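Amidohydrolase (Pseudomonas aeruginosa, PDB 2I5G) probably hydrolyses dipeptides as a metal-dependent peptidase of the membrane dipeptidase family (M19). Local coordinates at residues Val12-Ile17 with Thr248-Gly253; Ala37-Ser42 with Thr86-Gly91. The protein carries 2 engineered substitutions. All coordinates share one frame; numbering follows the deposited sequence.

Both contacts lie in the buried body of a single TIM-barrel domain, their centres about 9 Å apart. Strand 36-40 is shared ground: it pairs with strand 13-17 of interaction 1 on one edge and with strand 86-92 on the other, the latter being interaction 2. The backbones of D14 and I17 probably hydrogen-bond to N38, so the two contacts follow one another round the barrel wall. Along the chain, 12-17 comes first, then 37-42, 86-91 and lastly 248-253. Interaction 1 brings the first strand against the loop after strand 244-246, closing the barrel between its first and last strands, while interaction 2 builds its wall.

Interaction 1: Val12-Ile17 with Thr248-Gly253; sequences VIDGLI and TDFTQG
The carboxylate of D14 holds T248 at two points. Its OD1 accepts the hydroxyl of T248, with a very short 2.5 Å between D14 OD1 and T248 OG1, a length not to be leaned on at this resolution, and its OD2 takes a weak bond from the T248 backbone, 2.9 Å from D14 OD2 to T248 N. The two side chains cross at about a right angle, and D14 reaches over because its CG stands opposite the backbone N (chi1 -173°). Two residues on, L16 O accepts from D249 N at 2.8 Å. The side chains of L16 and D249 then run alongside each other in the same direction, the CD2 branch of L16 lying next to D249 OD1. I17 and F250 also lie side by side, I17 CG1 coming 4.2 Å from F250 CB, and their backbones form a single bridge.

Here the first strand of a TIM barrel meets the loop leaving strand 244-246, the last barrel strand, where the barrel closes on itself; in this family the active site is built at the C-terminal ends of such strands.

What sets D14 in place is an Asx turn: L16 N points at D14 OD2 almost straight (175°, 3.0 Å), arriving from above the carboxylate plane. T248 OG1 has a further, weak bond of 3.1 Å from F250 N, which ties the loop to the same hydroxyl that grips D14. Farther out, T248 O is bonded to T211 OG1, while the side chains of both L16 and D249 rest on H180 of strand 177-181.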
loop_
_atom_site.group_PDB
_atom_site.type_symbol
_atom_site.label_atom_id
_atom_site.label_comp_id
_atom_site.label_asym_id
_atom_site.label_seq_id
_atom_site.Cartn_x
_atom_site.Cartn_y
_atom_site.Cartn_z
ATOM N N VAL A 12 -22.983 -17.937 22.509
ATOM C CA VAL A 12 -23.212 -16.663 21.849
ATOM C C VAL A 12 -21.863 -16.083 21.461
ATOM O O VAL A 12 -20.930 -16.040 22.265
ATOM C CB VAL A 12 -24.024 -15.674 22.753
ATOM C CG1 VAL A 12 -24.350 -16.325 24.091
ATOM C CG2 VAL A 12 -23.268 -14.368 22.940
ATOM N N ILE A 13 -21.765 -15.660 20.208
ATOM C CA ILE A 13 -20.533 -15.105 19.680
ATOM C C ILE A 13 -20.818 -13.837 18.907
ATOM O O ILE A 13 -21.868 -13.716 18.279
ATOM C CB ILE A 13 -19.840 -16.122 18.753
ATOM C CG1 ILE A 13 -19.334 -17.303 19.590
ATOM C CG2 ILE A 13 -18.712 -15.451 17.977
ATOM C CD1 ILE A 13 -18.632 -18.378 18.800
ATOM N N ASP A 14 -19.888 -12.889 18.963
ATOM C CA ASP A 14 -20.051 -11.627 18.254
ATOM C C ASP A 14 -18.913 -11.441 17.275
ATOM O O ASP A 14 -17.750 -11.415 17.660
ATOM C CB ASP A 14 -20.091 -10.458 19.237
ATOM C CG ASP A 14 -20.420 -9.140 18.559
ATOM O OD1 ASP A 14 -20.718 -8.164 19.282
ATOM O OD2 ASP A 14 -20.377 -9.079 17.307
ATOM N N GLY A 15 -19.269 -11.306 16.003
ATOM C CA GLY A 15 -18.283 -11.146 14.951
ATOM C C GLY A 15 -17.401 -9.909 15.000
ATOM O O GLY A 15 -16.342 -9.893 14.372
ATOM N N LEU A 16 -17.821 -8.871 15.716
ATOM C CA LEU A 16 -17.003 -7.674 15.793
ATOM C C LEU A 16 -17.301 -6.727 16.942
ATOM O O LEU A 16 -18.440 -6.292 17.139
ATOM C CB LEU A 16 -17.087 -6.875 14.501
ATOM C CG LEU A 16 -15.904 -5.906 14.447
ATOM C CD1 LEU A 16 -14.776 -6.569 13.667
ATOM C CD2 LEU A 16 -16.297 -4.606 13.791
ATOM N N ILE A 17 -16.248 -6.390 17.677
ATOM C CA ILE A 17 -16.344 -5.480 18.801
ATOM C C ILE A 17 -15.072 -4.630 18.892
ATOM O O ILE A 17 -13.966 -5.162 18.879
ATOM C CB ILE A 17 -16.556 -6.263 20.118
ATOM C CG1 ILE A 17 -17.972 -6.838 20.147
ATOM C CG2 ILE A 17 -16.342 -5.357 21.322
ATOM C CD1 ILE A 17 -18.314 -7.594 21.427
ATOM N N THR A 248 -22.205 -7.366 15.796
ATOM C CA THR A 248 -22.715 -6.088 16.298
ATOM C C THR A 248 -21.922 -4.844 15.939
ATOM O O THR A 248 -22.495 -3.836 15.524
ATOM C CB THR A 248 -22.859 -6.099 17.831
ATOM O OG1 THR A 248 -21.564 -5.987 18.435
ATOM C CG2 THR A 248 -23.519 -7.380 18.289
ATOM N N ASP A 249 -20.610 -4.904 16.115
ATOM C CA ASP A 249 -19.771 -3.759 15.818
ATOM C C ASP A 249 -19.916 -2.778 16.982
ATOM O O ASP A 249 -20.003 -1.570 16.784
ATOM C CB ASP A 249 -20.215 -3.121 14.498
ATOM C CG ASP A 249 -19.199 -2.141 13.941
ATOM O OD1 ASP A 249 -18.005 -2.257 14.286
ATOM O OD2 ASP A 249 -19.592 -1.261 13.138
ATOM N N PHE A 250 -19.955 -3.316 18.201
ATOM C CA PHE A 250 -20.066 -2.490 19.402
ATOM C C PHE A 250 -18.829 -1.606 19.575
ATOM O O PHE A 250 -17.696 -2.094 19.539
ATOM C CB PHE A 250 -20.223 -3.366 20.648
ATOM C CG PHE A 250 -21.651 -3.644 21.026
ATOM C CD1 PHE A 250 -22.558 -2.597 21.196
ATOM C CD2 PHE A 250 -22.086 -4.952 21.242
ATOM C CE1 PHE A 250 -23.877 -2.846 21.577
ATOM C CE2 PHE A 250 -23.405 -5.211 21.624
ATOM C CZ PHE A 250 -24.301 -4.153 21.791
ATOM N N THR A 251 -19.055 -0.311 19.769
ATOM C CA THR A 251 -17.971 0.655 19.951
ATOM C C THR A 251 -18.023 1.202 21.380
ATOM O O THR A 251 -17.520 2.293 21.672
ATOM C CB THR A 251 -18.114 1.828 18.963
ATOM O OG1 THR A 251 -19.315 2.557 19.250
ATOM C CG2 THR A 251 -18.190 1.311 17.543
ATOM N N GLN A 252 -18.632 0.415 22.260
ATOM C CA GLN A 252 -18.816 0.764 23.662
ATOM C C GLN A 252 -17.625 1.389 24.394
ATOM O O GLN A 252 -16.552 0.791 24.511
ATOM C CB GLN A 252 -19.292 -0.467 24.424
ATOM C CG GLN A 252 -19.950 -0.143 25.736
ATOM C CD GLN A 252 -20.569 -1.355 26.385
ATOM O OE1 GLN A 252 -21.418 -2.022 25.796
ATOM N NE2 GLN A 252 -20.148 -1.648 27.610
ATOM N N GLY A 253 -17.839 2.605 24.894
ATOM C CA GLY A 253 -16.807 3.308 25.634
ATOM C C GLY A 253 -15.983 4.323 24.862
ATOM O O GLY A 253 -15.316 5.167 25.456
#

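Interaction 2: Ala37-Ser42 with Thr86-Gly91; sequences ANCTVS and TGILYG
A37 and G87 open a parallel ladder of five backbone hydrogen bonds, with A37 N 3.1 Å from G87 O. A37 O then receives L89 N at 2.9 Å, and L89 O in turn receives C39 N at 2.8 Å. C39 O takes G91 N at the same length, 2.8 Å. At the far end V41 N meets G91 O at 2.9 Å. The alpha carbons of N38 and T40 add CA-H...O contacts to L89 O and G91 O.

Among the polar side chains, N38 leaves the sheet on the face it shares with L89, and with CG trans to the backbone N (chi1 169°) its amide end swings back to the partner strand. This brings N38 OD1 to 3.5 Å from G91 CA, over the glycine, where no side chain stands in its way.

Apolar contacts gather on the face that carries C39, I88 and Y90. C39 SG touches I88 CG2 at 4.0 Å, and W21 packs against both residues. Next along the chain, V41 crosses Y90 at about a right angle, with V41 CG1 3.9 Å from Y90 CD1. Y90 also rests on I54, S57 and I61 of helix 47-63.

The short strand segments cross at -42°, a pronounced twist in keeping with neighbouring parallel strands in the wall of a TIM barrel, here joined through helix 47-63, strand 68-70 and helix 74-82.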
loop_
_atom_site.group_PDB
_atom_site.type_symbol
_atom_site.label_atom_id
_atom_site.label_comp_id
_atom_site.label_asym_id
_atom_site.label_seq_id
_atom_site.Cartn_x
_atom_site.Cartn_y
_atom_site.Cartn_z
ATOM N N ALA A 37 -15.870 -13.387 21.388
ATOM C CA ALA A 37 -15.976 -12.238 20.505
ATOM C C ALA A 37 -14.699 -11.891 19.739
ATOM O O ALA A 37 -13.590 -12.007 20.263
ATOM C CB ALA A 37 -16.436 -11.032 21.301
ATOM N N ASN A 38 -14.876 -11.472 18.487
ATOM C CA ASN A 38 -13.772 -11.047 17.626
ATOM C C ASN A 38 -13.444 -9.613 18.037
ATOM O O ASN A 38 -14.156 -8.679 17.664
ATOM C CB ASN A 38 -14.200 -11.055 16.149
ATOM C CG ASN A 38 -13.184 -10.371 15.227
ATOM O OD1 ASN A 38 -12.208 -9.779 15.686
ATOM N ND2 ASN A 38 -13.420 -10.451 13.917
ATOM N N CYS A 39 -12.379 -9.436 18.808
ATOM C CA CYS A 39 -11.999 -8.102 19.239
ATOM C C CYS A 39 -10.889 -7.516 18.385
ATOM O O CYS A 39 -9.840 -8.129 18.188
ATOM C CB CYS A 39 -11.583 -8.114 20.710
ATOM S SG CYS A 39 -12.950 -8.538 21.807
ATOM N N THR A 40 -11.144 -6.318 17.876
ATOM C CA THR A 40 -10.199 -5.612 17.036
ATOM C C THR A 40 -9.044 -5.014 17.831
ATOM O O THR A 40 -9.250 -4.316 18.821
ATOM C CB THR A 40 -10.908 -4.486 16.275
ATOM O OG1 THR A 40 -11.995 -5.038 15.522
ATOM C CG2 THR A 40 -9.951 -3.789 15.335
ATOM N N VAL A 41 -7.825 -5.295 17.378
ATOM C CA VAL A 41 -6.620 -4.783 18.016
ATOM C C VAL A 41 -5.778 -4.016 16.983
ATOM O O VAL A 41 -4.594 -3.747 17.201
ATOM C CB VAL A 41 -5.766 -5.939 18.610
ATOM C CG1 VAL A 41 -6.620 -6.805 19.533
ATOM C CG2 VAL A 41 -5.183 -6.779 17.503
ATOM N N SER A 42 -6.399 -3.654 15.862
ATOM C CA SER A 42 -5.690 -2.945 14.805
ATOM C C SER A 42 -6.618 -2.509 13.675
ATOM O O SER A 42 -7.505 -3.265 13.262
ATOM C CB SER A 42 -4.583 -3.853 14.239
ATOM O OG SER A 42 -3.958 -3.305 13.090
ATOM N N THR A 86 -15.727 -15.222 29.191
ATOM C CA THR A 86 -15.854 -14.738 27.827
ATOM C C THR A 86 -14.556 -14.913 27.070
ATOM O O THR A 86 -13.516 -14.382 27.457
ATOM C CB THR A 86 -16.245 -13.251 27.798
ATOM O OG1 THR A 86 -17.639 -13.123 28.090
ATOM C CG2 THR A 86 -15.956 -12.648 26.434
ATOM N N GLY A 87 -14.627 -15.656 25.977
ATOM C CA GLY A 87 -13.442 -15.887 25.183
ATOM C C GLY A 87 -13.175 -14.685 24.314
ATOM O O GLY A 87 -14.111 -14.065 23.806
ATOM N N ILE A 88 -11.900 -14.349 24.147
ATOM C CA ILE A 88 -11.519 -13.210 23.327
ATOM C C ILE A 88 -10.623 -13.628 22.176
ATOM O O ILE A 88 -9.526 -14.142 22.375
ATOM C CB ILE A 88 -10.834 -12.126 24.185
ATOM C CG1 ILE A 88 -11.886 -11.483 25.092
ATOM C CG2 ILE A 88 -10.173 -11.069 23.304
ATOM C CD1 ILE A 88 -11.342 -10.411 25.992
ATOM N N LEU A 89 -11.127 -13.410 20.965
ATOM C CA LEU A 89 -10.421 -13.755 19.741
ATOM C C LEU A 89 -9.892 -12.490 19.061
ATOM O O LEU A 89 -10.665 -11.643 18.605
ATOM C CB LEU A 89 -11.375 -14.519 18.812
ATOM C CG LEU A 89 -11.068 -14.621 17.312
ATOM C CD1 LEU A 89 -9.658 -15.134 17.119
ATOM C CD2 LEU A 89 -12.088 -15.537 16.622
ATOM N N TYR A 90 -8.569 -12.367 18.995
ATOM C CA TYR A 90 -7.939 -11.199 18.384
ATOM C C TYR A 90 -8.167 -11.070 16.894
ATOM O O TYR A 90 -7.976 -12.036 16.144
ATOM C CB TYR A 90 -6.429 -11.206 18.627
ATOM C CG TYR A 90 -6.037 -10.991 20.061
ATOM C CD1 TYR A 90 -6.916 -10.382 20.962
ATOM C CD2 TYR A 90 -4.766 -11.345 20.510
ATOM C CE1 TYR A 90 -6.535 -10.128 22.269
ATOM C CE2 TYR A 90 -4.372 -11.095 21.819
ATOM C CZ TYR A 90 -5.261 -10.484 22.692
ATOM O OH TYR A 90 -4.868 -10.213 23.981
ATOM N N GLY A 91 -8.542 -9.863 16.468
ATOM C CA GLY A 91 -8.769 -9.610 15.058
ATOM C C GLY A 91 -8.179 -8.301 14.555
ATOM O O GLY A 91 -7.969 -7.355 15.327
#